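Cycloserine biosynthesis protein DcsG (Streptomyces lavendulae, PDB 6JIL) catalyses the ATP- and magnesium-dependent cyclisation of O-ureido-D-serine to the antibiotic D-cycloserine, as a monomeric enzyme of the ATP-grasp family. Local coordinates at residues L6-S12 and V52-T58; I106-A112 and H171-P176; S197-H201 and L277-S282; A236-S240 and V267-L272. One frame throughout, in Å; residues are numbered along the deposited sequence.

Contact 1. Residues L6-S12 and V52-T58; sequences LVTDAVS and VFRSPWT
Asp-9 and Thr-58 meet through two compact rotamers. The carboxylate of Asp-9 sits between its own N and carbonyl carbon (chi1 66°), and the hydroxyl of Thr-58 takes the same place on its residue (chi1 59°). The two side chains come from opposite directions. OG1 of Thr-58 donates to Asp-9 OD1 at 2.5 Å, from above the carboxylate plane. The backbone N of Thr-58 reaches the same oxygen at 3.0 Å, on its syn lone pair. Trp-38 NE1 is a further donor to OD1. The other oxygen, OD2, is held within its own segment. Ser-12 OG donates to it at 2.7 Å, and Ser-12 N closes an Asx motif. These bonds fix the rotation of the buried carboxylate and probably favour its charged form.

Strands 4-8 and 50-55 are parallel neighbours in the parallel four-stranded sheet, and this polar cluster lies just beyond their C-terminal ends. Within the sheet, Val-7 N donates to Val-52 O at 2.8 Å. Val-7 O then accepts from both Arg-54 N and Ser-55 N. Val-7 and Phe-53 lie side by side, with Val-7 CG2 at 3.8 Å from Phe-53 CD2. CG1 of Val-7 meets Pro-56 CB at 4.0 Å, the two side chains crossing at about a right angle. Thr-8 OG1 lies 2.8 Å from Ser-55 OG, which also bonds to Asp-16. Leu-6 runs alongside Val-52 and the CG of Arg-54, whose guanidinium bends away to Pro-275 O. Ser-12 OG rests 3.3 Å from Trp-57 CB, and the indole NE1 bonds to Glu-274 O.

Contact 2. Residues I106-A112 and H171-P176; sequences IPTTVVA and HVILQP. With ADP (adenosine-5'-diphosphate), chain G.
Gln-175 and Thr-108 lie side by side and point the same way. Gln-175 is extended beyond CG (chi2 176°), which carries its amide out to the threonine. Gln-175 NE2 donates to Thr-108 OG1 at 2.8 Å, nearly straight and in the amide plane. That hydroxyl donates in turn to Ile-106 O. Thr-108 CG2 is anti to the backbone N (OG1 at chi1 -68°), which sets it against Ile-173 CG2 at 3.5 Å. CG2 of Ile-106 meets the Gln-175 amide carbon, CD, at 3.8 Å.

Strand 109-111 is the edge strand of the antiparallel four-stranded sheet, and strand 172-176 is next to it. Thr-109 with Leu-174 and Val-111 with Val-172 are hydrogen-bonded pairs. Val-111 CG2 packs on Leu-174 CD1, on the face covered by helix 117-127. At the far end, Ala-112 CB lies 3.6 Å from His-171 NE2, and Val-110 CG1 comes to the edge of the imidazole.

The adenine amino group, ADP N6, donates to Pro-176 O at 3.0 Å and to Gln-175 OE1 at 3.2 Å. The NE2 bond to Thr-108 settles the amide's orientation. OE1 then accepts from Lys-137 and the adenine, consistent with selection of an amino-bearing purine.

Contact 3. Residues S197-H201 and L277-S282; sequences SHAIH and LNLTFS
His-198 bonds through its ring NE2 to Leu-277 O, at 3.0 Å and 150° at the hydrogen. It belongs to a classic beta bulge, in which Ser-197 and His-198 both face Thr-190 on strand 186-192. The bulge lies in the five-stranded antiparallel sheet of the ATP-grasp region. Leu-277 O lies 20° out of the plane of the His-198 ring and also accepts from Thr-190 OG1. The other ring nitrogen, ND1, shares a hydrogen bond with Ser-197 OG, which lies in plane at the ring edge. Both nitrogens therefore have partners, and the rotation of the ring is fixed.

CH-pi contact adds a third hold on the histidine. Ser-282 CB sits over one ring face, 3.5 Å from the centroid and offset toward the rim. The hydroxyl of Ser-282 donates to Leu-279 O, which also takes the backbone N of Ser-282.

Van der Waals contact centres on Ile-200. Its side chain crosses that of Asn-278 at about a right angle, and its CG2 makes an apolar contact with Phe-281 CB at 3.9 Å. OD1 of Asn-278 accepts from NH1 of Arg-220, an inferred active-site residue. Ile-200 CD1 lies above the plane of this amide, nearest to Asn-278 ND2 at 3.1 Å.

Contact 4. Residues A236-S240 and V267-L272; sequences ALAAS and VLEMEL. With MG (magnesium ion), chain I; MG (magnesium ion), chain H; ADP (adenosine-5'-diphosphate), chain G.
The side chain of Met-270, a selenomethionine here, points from its strand into helix 227-244. CG is anti to the backbone N (chi1 163°), and the chain bends only at chi3. The terminal methyl CE lies 3.5 Å from Ala-236 CB, though its placing against Leu-237 is doubtful in the model. SE lies 3.4 Å from Ser-240 OG. That hydroxyl is occupied within the helix, donating to Ala-236 O at 2.9 Å. It reaches the carbonyl from the face opposite to the one used by Ser-240 N. All six touching residues are buried.

Packing is slacker at the flanks. Val-267 CG2 approaches Ala-236 CB only to 4.2 Å. At the other end, Leu-272 CD2 meets Leu-237 CD2 at 3.8 Å, and its CD1 faces Ser-240. Trp-88 of helix 83-89 also covers Ser-240 and Leu-272.

Glu-269 and Glu-271 do not touch the helix and line the opposite, metal-binding side, where ordered waters enter the magnesium shells. Both oxygens of Glu-269 bind one magnesium. Glu-271 OE2 binds the same magnesium at 2.2 Å. Glu-269 OE2 also binds the second magnesium at 2.2 Å. Arg-254 forms a salt bridge with Glu-271 OE1. Glu-269 bridging two magnesium ions, with Glu-271 on one of them and the ADP phosphates on both, forms the metal-nucleotide site of this ATP-grasp enzyme.

How the contacts relate
Contacts 2 and 4 hold opposite ends of the same nucleotide: contact 2 takes the adenine, contact 4 the magnesium-bound phosphates. Their centres are 16 Å apart, and they meet directly where Ile-106 CD1 packs on Leu-268 CA at 3.8 Å. Contact 1 lies on the other side of the chain's centre from contact 2, about 27 Å between centres. It still borders the catalytic region, since the Trp-57 side chain is about 5 Å from that of Glu-271. Contact 3 touches contact 1 through Arg-54 NH1 and Leu-277 CD1, 3.7 Å apart. Contacts 3 and 4 reach the same five-stranded sheet, with nearest atoms about 6 Å apart.

Contact 1. Residues L6-S12 and V52-T58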
# COMPACT_ATOMS: atom_id res chain seq x y z
N LEU A 6 -1.33 -18.14 -3.94
CA LEU A 6 -0.83 -16.98 -3.20
C LEU A 6 0.27 -16.40 -4.10
O LEU A 6 1.35 -16.97 -4.21
CB LEU A 6 -0.27 -17.40 -1.83
CG LEU A 6 -1.26 -18.10 -0.88
CD1 LEU A 6 -0.56 -18.46 0.42
CD2 LEU A 6 -2.46 -17.20 -0.59
N VAL A 7 -0.02 -15.28 -4.74
CA VAL A 7 0.91 -14.68 -5.69
C VAL A 7 2.07 -13.88 -5.12
O VAL A 7 1.91 -13.03 -4.25
CB VAL A 7 0.15 -13.77 -6.69
CG1 VAL A 7 1.11 -13.30 -7.79
CG2 VAL A 7 -1.01 -14.53 -7.30
N THR A 8 3.25 -14.16 -5.65
CA THR A 8 4.48 -13.50 -5.24
C THR A 8 5.37 -13.45 -6.49
O THR A 8 4.88 -13.57 -7.61
CB THR A 8 5.20 -14.33 -4.13
OG1 THR A 8 6.35 -13.62 -3.65
CG2 THR A 8 5.65 -15.70 -4.69
N ASP A 9 6.66 -13.24 -6.28
CA ASP A 9 7.64 -13.27 -7.36
C ASP A 9 9.00 -13.52 -6.71
O ASP A 9 9.22 -13.13 -5.56
CB ASP A 9 7.59 -12.01 -8.27
CG ASP A 9 8.00 -10.71 -7.58
OD1 ASP A 9 7.36 -9.68 -7.89
OD2 ASP A 9 8.96 -10.69 -6.77
N ALA A 10 9.87 -14.21 -7.43
CA ALA A 10 11.18 -14.59 -6.90
C ALA A 10 11.91 -13.53 -6.09
O ALA A 10 12.39 -13.80 -4.99
CB ALA A 10 12.07 -15.10 -8.04
N VAL A 11 12.01 -12.32 -6.64
CA VAL A 11 12.72 -11.24 -5.96
C VAL A 11 12.09 -10.83 -4.63
O VAL A 11 12.79 -10.48 -3.69
CB VAL A 11 12.81 -9.99 -6.86
CG1 VAL A 11 13.45 -8.84 -6.10
CG2 VAL A 11 13.61 -10.30 -8.12
N SER A 12 10.77 -10.90 -4.56
CA SER A 12 10.04 -10.47 -3.38
C SER A 12 9.79 -11.52 -2.31
O SER A 12 9.63 -11.18 -1.14
CB SER A 12 8.71 -9.86 -3.81
OG SER A 12 8.93 -8.84 -4.77
N VAL A 52 -4.98 -14.90 -4.54
CA VAL A 52 -4.73 -13.80 -3.61
C VAL A 52 -3.35 -13.23 -3.91
O VAL A 52 -2.36 -13.96 -4.02
CB VAL A 52 -4.76 -14.25 -2.13
CG1 VAL A 52 -4.21 -13.14 -1.24
CG2 VAL A 52 -6.18 -14.55 -1.71
N PHE A 53 -3.29 -11.91 -4.05
CA PHE A 53 -2.03 -11.24 -4.33
C PHE A 53 -1.35 -10.91 -3.01
O PHE A 53 -1.79 -10.04 -2.26
CB PHE A 53 -2.29 -9.98 -5.15
CG PHE A 53 -3.04 -10.23 -6.41
CD1 PHE A 53 -4.31 -9.70 -6.61
CD2 PHE A 53 -2.47 -10.98 -7.43
CE1 PHE A 53 -5.00 -9.92 -7.80
CE2 PHE A 53 -3.16 -11.20 -8.62
CZ PHE A 53 -4.42 -10.66 -8.80
N ARG A 54 -0.27 -11.62 -2.73
CA ARG A 54 0.45 -11.43 -1.49
C ARG A 54 1.67 -10.54 -1.60
O ARG A 54 1.73 -9.48 -0.98
CB ARG A 54 0.84 -12.79 -0.91
CG ARG A 54 -0.35 -13.59 -0.38
CD ARG A 54 -1.08 -12.76 0.66
NE ARG A 54 -0.09 -12.19 1.57
CZ ARG A 54 -0.10 -10.94 2.00
NH1 ARG A 54 -1.07 -10.10 1.63
NH2 ARG A 54 0.89 -10.51 2.77
N SER A 55 2.65 -10.96 -2.40
CA SER A 55 3.87 -10.19 -2.53
C SER A 55 4.53 -10.13 -3.90
O SER A 55 5.73 -10.38 -4.02
CB SER A 55 4.88 -10.71 -1.51
OG SER A 55 5.06 -12.11 -1.67
N PRO A 56 3.77 -9.78 -4.96
CA PRO A 56 4.34 -9.69 -6.30
C PRO A 56 4.88 -8.26 -6.33
O PRO A 56 4.56 -7.47 -7.22
CB PRO A 56 3.11 -9.85 -7.17
CG PRO A 56 2.11 -9.04 -6.42
CD PRO A 56 2.34 -9.44 -4.98
N TRP A 57 5.71 -7.94 -5.35
CA TRP A 57 6.20 -6.59 -5.21
C TRP A 57 7.06 -5.95 -6.28
O TRP A 57 7.33 -4.75 -6.21
CB TRP A 57 6.83 -6.42 -3.82
CG TRP A 57 5.82 -6.67 -2.73
CD1 TRP A 57 4.47 -6.40 -2.77
CD2 TRP A 57 6.06 -7.24 -1.44
NE1 TRP A 57 3.87 -6.76 -1.59
CE2 TRP A 57 4.82 -7.28 -0.75
CE3 TRP A 57 7.21 -7.72 -0.79
CZ2 TRP A 57 4.70 -7.78 0.54
CZ3 TRP A 57 7.08 -8.22 0.50
CH2 TRP A 57 5.84 -8.25 1.15
N THR A 58 7.48 -6.72 -7.28
CA THR A 58 8.27 -6.12 -8.34
C THR A 58 7.30 -5.44 -9.31
O THR A 58 7.71 -4.90 -10.34
CB THR A 58 9.14 -7.15 -9.12
OG1 THR A 58 8.30 -8.17 -9.69
CG2 THR A 58 10.15 -7.79 -8.18

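Contact 2. Residues I106-A112 and H171-P176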
# COMPACT_ATOMS: atom_id res chain seq x y z
N ILE A 106 -2.85 13.06 4.13
CA ILE A 106 -1.76 14.00 4.00
C ILE A 106 -2.07 14.86 2.78
O ILE A 106 -2.44 14.33 1.73
CB ILE A 106 -0.42 13.27 3.75
CG1 ILE A 106 0.03 12.53 5.01
CG2 ILE A 106 0.65 14.27 3.29
CD1 ILE A 106 1.34 11.76 4.86
N PRO A 107 -1.97 16.19 2.92
CA PRO A 107 -2.25 17.07 1.78
C PRO A 107 -1.49 16.49 0.59
O PRO A 107 -0.26 16.40 0.61
CB PRO A 107 -1.69 18.41 2.25
CG PRO A 107 -1.99 18.38 3.73
CD PRO A 107 -1.60 16.97 4.12
N THR A 108 -2.24 16.09 -0.44
CA THR A 108 -1.67 15.43 -1.61
C THR A 108 -1.98 16.08 -2.95
O THR A 108 -3.14 16.32 -3.27
CB THR A 108 -2.16 13.97 -1.65
OG1 THR A 108 -1.57 13.24 -0.56
CG2 THR A 108 -1.82 13.31 -2.97
N THR A 109 -0.94 16.34 -3.74
CA THR A 109 -1.08 16.95 -5.07
C THR A 109 -0.62 16.00 -6.17
O THR A 109 0.56 15.63 -6.23
CB THR A 109 -0.27 18.25 -5.18
OG1 THR A 109 -0.88 19.26 -4.37
CG2 THR A 109 -0.20 18.73 -6.63
N VAL A 110 -1.54 15.62 -7.05
CA VAL A 110 -1.24 14.69 -8.15
C VAL A 110 -0.81 15.38 -9.45
O VAL A 110 -1.52 16.25 -9.98
CB VAL A 110 -2.46 13.79 -8.43
CG1 VAL A 110 -2.12 12.76 -9.48
CG2 VAL A 110 -2.91 13.13 -7.14
N VAL A 111 0.35 14.98 -9.97
CA VAL A 111 0.91 15.53 -11.21
C VAL A 111 0.74 14.47 -12.29
O VAL A 111 1.29 13.38 -12.19
CB VAL A 111 2.42 15.83 -11.07
CG1 VAL A 111 2.97 16.44 -12.36
CG2 VAL A 111 2.65 16.76 -9.88
N ALA A 112 -0.01 14.78 -13.34
CA ALA A 112 -0.26 13.82 -14.41
C ALA A 112 0.74 13.86 -15.56
O ALA A 112 1.30 14.91 -15.87
CB ALA A 112 -1.67 14.01 -14.95
N HIS A 171 1.93 8.65 -12.68
CA HIS A 171 1.43 9.90 -12.12
C HIS A 171 2.34 10.15 -10.92
O HIS A 171 2.83 9.20 -10.32
CB HIS A 171 -0.02 9.77 -11.65
CG HIS A 171 -1.03 10.00 -12.73
ND1 HIS A 171 -1.21 9.13 -13.79
CD2 HIS A 171 -1.93 10.99 -12.91
CE1 HIS A 171 -2.17 9.58 -14.57
NE2 HIS A 171 -2.63 10.71 -14.06
N VAL A 172 2.56 11.40 -10.57
CA VAL A 172 3.43 11.72 -9.44
C VAL A 172 2.68 12.47 -8.37
O VAL A 172 1.87 13.36 -8.66
CB VAL A 172 4.64 12.58 -9.90
CG1 VAL A 172 5.51 12.94 -8.70
CG2 VAL A 172 5.45 11.81 -10.94
N ILE A 173 2.94 12.12 -7.12
CA ILE A 173 2.30 12.78 -6.00
C ILE A 173 3.29 13.66 -5.26
O ILE A 173 4.42 13.26 -5.01
CB ILE A 173 1.68 11.74 -5.02
CG1 ILE A 173 0.33 11.27 -5.57
CG2 ILE A 173 1.48 12.36 -3.65
CD1 ILE A 173 -0.35 10.25 -4.71
N LEU A 174 2.86 14.87 -4.95
CA LEU A 174 3.67 15.83 -4.21
C LEU A 174 2.98 16.03 -2.87
O LEU A 174 1.78 16.30 -2.82
CB LEU A 174 3.73 17.18 -4.95
CG LEU A 174 4.32 17.20 -6.36
CD1 LEU A 174 4.27 18.62 -6.91
CD2 LEU A 174 5.75 16.70 -6.32
N GLN A 175 3.72 15.88 -1.77
CA GLN A 175 3.14 16.07 -0.45
C GLN A 175 4.10 16.83 0.45
O GLN A 175 5.32 16.74 0.30
CB GLN A 175 2.85 14.74 0.26
CG GLN A 175 2.05 13.72 -0.51
CD GLN A 175 1.90 12.42 0.26
OE1 GLN A 175 2.88 11.86 0.76
NE2 GLN A 175 0.67 11.91 0.34
N PRO A 176 3.56 17.62 1.38
CA PRO A 176 4.48 18.34 2.26
C PRO A 176 5.07 17.27 3.18
O PRO A 176 4.41 16.27 3.46
CB PRO A 176 3.56 19.29 3.01
CG PRO A 176 2.26 18.54 3.05
CD PRO A 176 2.17 18.00 1.64
PB ADP G . 5.51 3.42 -0.27
O1B ADP G . 5.82 2.90 1.22
O2B ADP G . 4.29 2.70 -0.83
O3B ADP G . 6.74 3.11 -1.16
PA ADP G . 5.06 5.73 1.14
O1A ADP G . 3.96 6.69 1.08
O2A ADP G . 4.72 4.68 2.29
O3A ADP G . 5.21 5.02 -0.32
O5' ADP G . 6.42 6.54 1.45
C5' ADP G . 7.43 5.62 1.89
C4' ADP G . 8.08 6.19 3.16
O4' ADP G . 8.52 7.55 2.92
C3' ADP G . 7.09 6.24 4.31
O3' ADP G . 7.11 5.03 5.07
C2' ADP G . 7.55 7.46 5.12
O2' ADP G . 8.53 7.10 6.10
C1' ADP G . 8.11 8.40 4.03
N9 ADP G . 7.10 9.41 3.61
C8 ADP G . 6.40 9.44 2.42
N7 ADP G . 5.64 10.49 2.36
C5 ADP G . 5.79 11.21 3.49
C6 ADP G . 5.40 12.52 3.89
N6 ADP G . 4.51 13.26 3.12
N1 ADP G . 5.92 13.03 5.02
C2 ADP G . 6.79 12.35 5.77
N3 ADP G . 7.19 11.12 5.43
C4 ADP G . 6.72 10.52 4.32

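Contact 3. Residues S197-H201 and L277-S282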
# COMPACT_ATOMS: atom_id res chain seq x y z
N SER A 197 -7.07 -5.87 13.74
CA SER A 197 -6.35 -7.03 14.25
C SER A 197 -5.13 -6.62 15.05
O SER A 197 -4.97 -7.01 16.20
CB SER A 197 -5.92 -7.95 13.12
OG SER A 197 -5.16 -9.04 13.61
N HIS A 198 -4.26 -5.82 14.44
CA HIS A 198 -3.03 -5.41 15.10
C HIS A 198 -2.34 -4.32 14.31
O HIS A 198 -2.74 -3.99 13.19
CB HIS A 198 -2.09 -6.60 15.21
CG HIS A 198 -1.73 -7.18 13.87
ND1 HIS A 198 -2.54 -8.08 13.21
CD2 HIS A 198 -0.67 -6.95 13.06
CE1 HIS A 198 -2.00 -8.38 12.04
NE2 HIS A 198 -0.86 -7.71 11.93
N ALA A 199 -1.27 -3.78 14.89
CA ALA A 199 -0.51 -2.73 14.25
C ALA A 199 0.96 -2.79 14.64
O ALA A 199 1.36 -3.55 15.53
CB ALA A 199 -1.09 -1.37 14.62
N ILE A 200 1.77 -1.99 13.95
CA ILE A 200 3.19 -1.92 14.25
C ILE A 200 3.62 -0.48 14.08
O ILE A 200 2.89 0.36 13.54
CB ILE A 200 4.05 -2.76 13.27
CG1 ILE A 200 4.13 -2.05 11.91
CG2 ILE A 200 3.46 -4.15 13.11
CD1 ILE A 200 5.11 -2.67 10.94
N HIS A 201 4.81 -0.19 14.56
CA HIS A 201 5.38 1.12 14.40
C HIS A 201 6.47 0.89 13.36
O HIS A 201 7.15 -0.15 13.38
CB HIS A 201 5.98 1.63 15.71
CG HIS A 201 6.92 2.78 15.52
ND1 HIS A 201 8.29 2.61 15.43
CD2 HIS A 201 6.69 4.10 15.32
CE1 HIS A 201 8.85 3.78 15.18
NE2 HIS A 201 7.91 4.69 15.11
N LEU A 277 1.33 -7.43 5.77
CA LEU A 277 0.38 -7.36 6.88
C LEU A 277 0.98 -7.40 8.29
O LEU A 277 0.28 -7.12 9.25
CB LEU A 277 -0.65 -8.48 6.71
CG LEU A 277 -1.50 -8.34 5.44
CD1 LEU A 277 -2.16 -9.67 5.10
CD2 LEU A 277 -2.56 -7.27 5.66
N ASN A 278 2.26 -7.74 8.40
CA ASN A 278 2.94 -7.83 9.69
C ASN A 278 2.34 -8.91 10.58
O ASN A 278 2.22 -8.74 11.80
CB ASN A 278 2.88 -6.48 10.42
CG ASN A 278 3.58 -5.37 9.66
OD1 ASN A 278 4.73 -5.51 9.26
ND2 ASN A 278 2.89 -4.26 9.47
N LEU A 279 1.97 -10.03 9.96
CA LEU A 279 1.38 -11.15 10.69
C LEU A 279 2.22 -11.64 11.85
O LEU A 279 1.69 -12.01 12.90
CB LEU A 279 1.12 -12.32 9.73
CG LEU A 279 0.19 -12.04 8.54
CD1 LEU A 279 0.02 -13.32 7.72
CD2 LEU A 279 -1.15 -11.53 9.04
N THR A 280 3.54 -11.65 11.68
CA THR A 280 4.44 -12.14 12.71
C THR A 280 4.60 -11.21 13.91
O THR A 280 5.34 -11.53 14.86
CB THR A 280 5.84 -12.47 12.11
OG1 THR A 280 6.45 -11.27 11.62
CG2 THR A 280 5.69 -13.45 10.96
N PHE A 281 3.92 -10.07 13.89
CA PHE A 281 3.97 -9.13 15.01
C PHE A 281 2.72 -9.21 15.87
O PHE A 281 2.57 -8.46 16.83
CB PHE A 281 4.12 -7.68 14.52
CG PHE A 281 5.50 -7.33 14.07
CD1 PHE A 281 5.93 -7.65 12.79
CD2 PHE A 281 6.36 -6.64 14.92
CE1 PHE A 281 7.20 -7.28 12.36
CE2 PHE A 281 7.63 -6.28 14.50
CZ PHE A 281 8.05 -6.60 13.22
N SER A 282 1.81 -10.12 15.52
CA SER A 282 0.57 -10.30 16.26
C SER A 282 0.49 -11.77 16.63
O SER A 282 1.07 -12.60 15.95
CB SER A 282 -0.63 -9.94 15.38
OG SER A 282 -0.75 -10.88 14.32

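Contact 4. Residues A236-S240 and V267-L272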
# COMPACT_ATOMS: atom_id res chain seq x y z
N ALA A 236 -11.16 4.89 6.54
CA ALA A 236 -10.49 4.75 5.26
C ALA A 236 -10.98 3.49 4.55
O ALA A 236 -11.22 3.50 3.34
CB ALA A 236 -8.98 4.69 5.47
N LEU A 237 -11.13 2.40 5.30
CA LEU A 237 -11.59 1.14 4.74
C LEU A 237 -13.05 1.24 4.31
O LEU A 237 -13.42 0.76 3.23
CB LEU A 237 -11.42 0.01 5.77
CG LEU A 237 -9.98 -0.42 6.08
CD1 LEU A 237 -9.94 -1.38 7.26
CD2 LEU A 237 -9.38 -1.08 4.84
N ALA A 238 -13.88 1.85 5.14
CA ALA A 238 -15.29 1.99 4.81
C ALA A 238 -15.43 2.87 3.56
O ALA A 238 -16.28 2.61 2.71
CB ALA A 238 -16.05 2.59 5.99
N ALA A 239 -14.60 3.89 3.45
CA ALA A 239 -14.65 4.79 2.30
C ALA A 239 -14.30 4.01 1.04
O ALA A 239 -14.85 4.26 -0.03
CB ALA A 239 -13.67 5.94 2.49
N SER A 240 -13.37 3.06 1.18
CA SER A 240 -12.95 2.23 0.05
C SER A 240 -14.09 1.30 -0.36
O SER A 240 -14.36 1.12 -1.54
CB SER A 240 -11.73 1.40 0.43
OG SER A 240 -10.66 2.23 0.82
N VAL A 267 -4.06 9.51 7.09
CA VAL A 267 -3.57 8.45 6.23
C VAL A 267 -2.36 8.88 5.41
O VAL A 267 -2.35 9.96 4.82
CB VAL A 267 -4.68 7.99 5.27
CG1 VAL A 267 -4.15 6.90 4.35
CG2 VAL A 267 -5.88 7.49 6.07
N LEU A 268 -1.33 8.04 5.41
CA LEU A 268 -0.10 8.26 4.67
C LEU A 268 -0.35 7.51 3.37
O LEU A 268 -0.27 8.07 2.28
CB LEU A 268 1.08 7.61 5.39
CG LEU A 268 2.54 7.88 4.98
CD1 LEU A 268 3.39 6.71 5.47
CD2 LEU A 268 2.70 8.05 3.50
N GLU A 269 -0.63 6.22 3.51
CA GLU A 269 -0.93 5.36 2.38
C GLU A 269 -1.76 4.19 2.90
O GLU A 269 -1.82 3.94 4.11
CB GLU A 269 0.34 4.85 1.70
CG GLU A 269 1.08 3.74 2.43
CD GLU A 269 1.85 2.85 1.48
OE1 GLU A 269 1.24 2.40 0.49
OE2 GLU A 269 3.04 2.59 1.72
N MSE A 270 -2.39 3.47 1.98
CA MSE A 270 -3.24 2.34 2.33
C MSE A 270 -3.04 1.24 1.30
O MSE A 270 -3.00 1.51 0.11
CB MSE A 270 -4.69 2.81 2.35
CG MSE A 270 -5.73 1.72 2.30
SE MSE A 270 -7.53 2.46 2.25
CE MSE A 270 -8.19 1.72 3.90
N GLU A 271 -2.90 0.00 1.77
CA GLU A 271 -2.69 -1.14 0.88
C GLU A 271 -3.78 -2.19 1.01
O GLU A 271 -3.93 -2.84 2.05
CB GLU A 271 -1.31 -1.76 1.12
CG GLU A 271 -0.18 -0.93 0.52
CD GLU A 271 1.19 -1.40 0.95
OE1 GLU A 271 1.45 -2.61 0.91
OE2 GLU A 271 2.00 -0.54 1.33
N LEU A 272 -4.54 -2.38 -0.07
CA LEU A 272 -5.64 -3.31 -0.08
C LEU A 272 -5.48 -4.48 -1.04
O LEU A 272 -6.20 -5.48 -0.94
CB LEU A 272 -6.92 -2.56 -0.43
CG LEU A 272 -7.06 -1.26 0.36
CD1 LEU A 272 -8.32 -0.54 -0.06
CD2 LEU A 272 -7.08 -1.57 1.86
MG MG I . 3.05 0.99 0.11
MG MG H . 4.66 2.72 3.27
PB ADP G . 5.51 3.42 -0.27
O1B ADP G . 5.82 2.90 1.22
O2B ADP G . 4.29 2.70 -0.83
O3B ADP G . 6.74 3.11 -1.16
PA ADP G . 5.06 5.73 1.14
O1A ADP G . 3.96 6.69 1.08
O2A ADP G . 4.72 4.68 2.29
O3A ADP G . 5.21 5.02 -0.32
O5' ADP G . 6.42 6.54 1.45
C5' ADP G . 7.43 5.62 1.89
C4' ADP G . 8.08 6.19 3.16
O4' ADP G . 8.52 7.55 2.92
C3' ADP G . 7.09 6.24 4.31
O3' ADP G . 7.11 5.03 5.07
C2' ADP G . 7.55 7.46 5.12
O2' ADP G . 8.53 7.10 6.10
C1' ADP G . 8.11 8.40 4.03
N9 ADP G . 7.10 9.41 3.61
C8 ADP G . 6.40 9.44 2.42
N7 ADP G . 5.64 10.49 2.36
C5 ADP G . 5.79 11.21 3.49
C6 ADP G . 5.40 12.52 3.89
N6 ADP G . 4.51 13.26 3.12
N1 ADP G . 5.92 13.03 5.02
C2 ADP G . 6.79 12.35 5.77
N3 ADP G . 7.19 11.12 5.43
C4 ADP G . 6.72 10.52 4.32
O HOH W 1 7.02 2.70 3.87
O HOH W 2 3.40 2.91 5.22
O HOH W 3 2.56 0.67 -2.10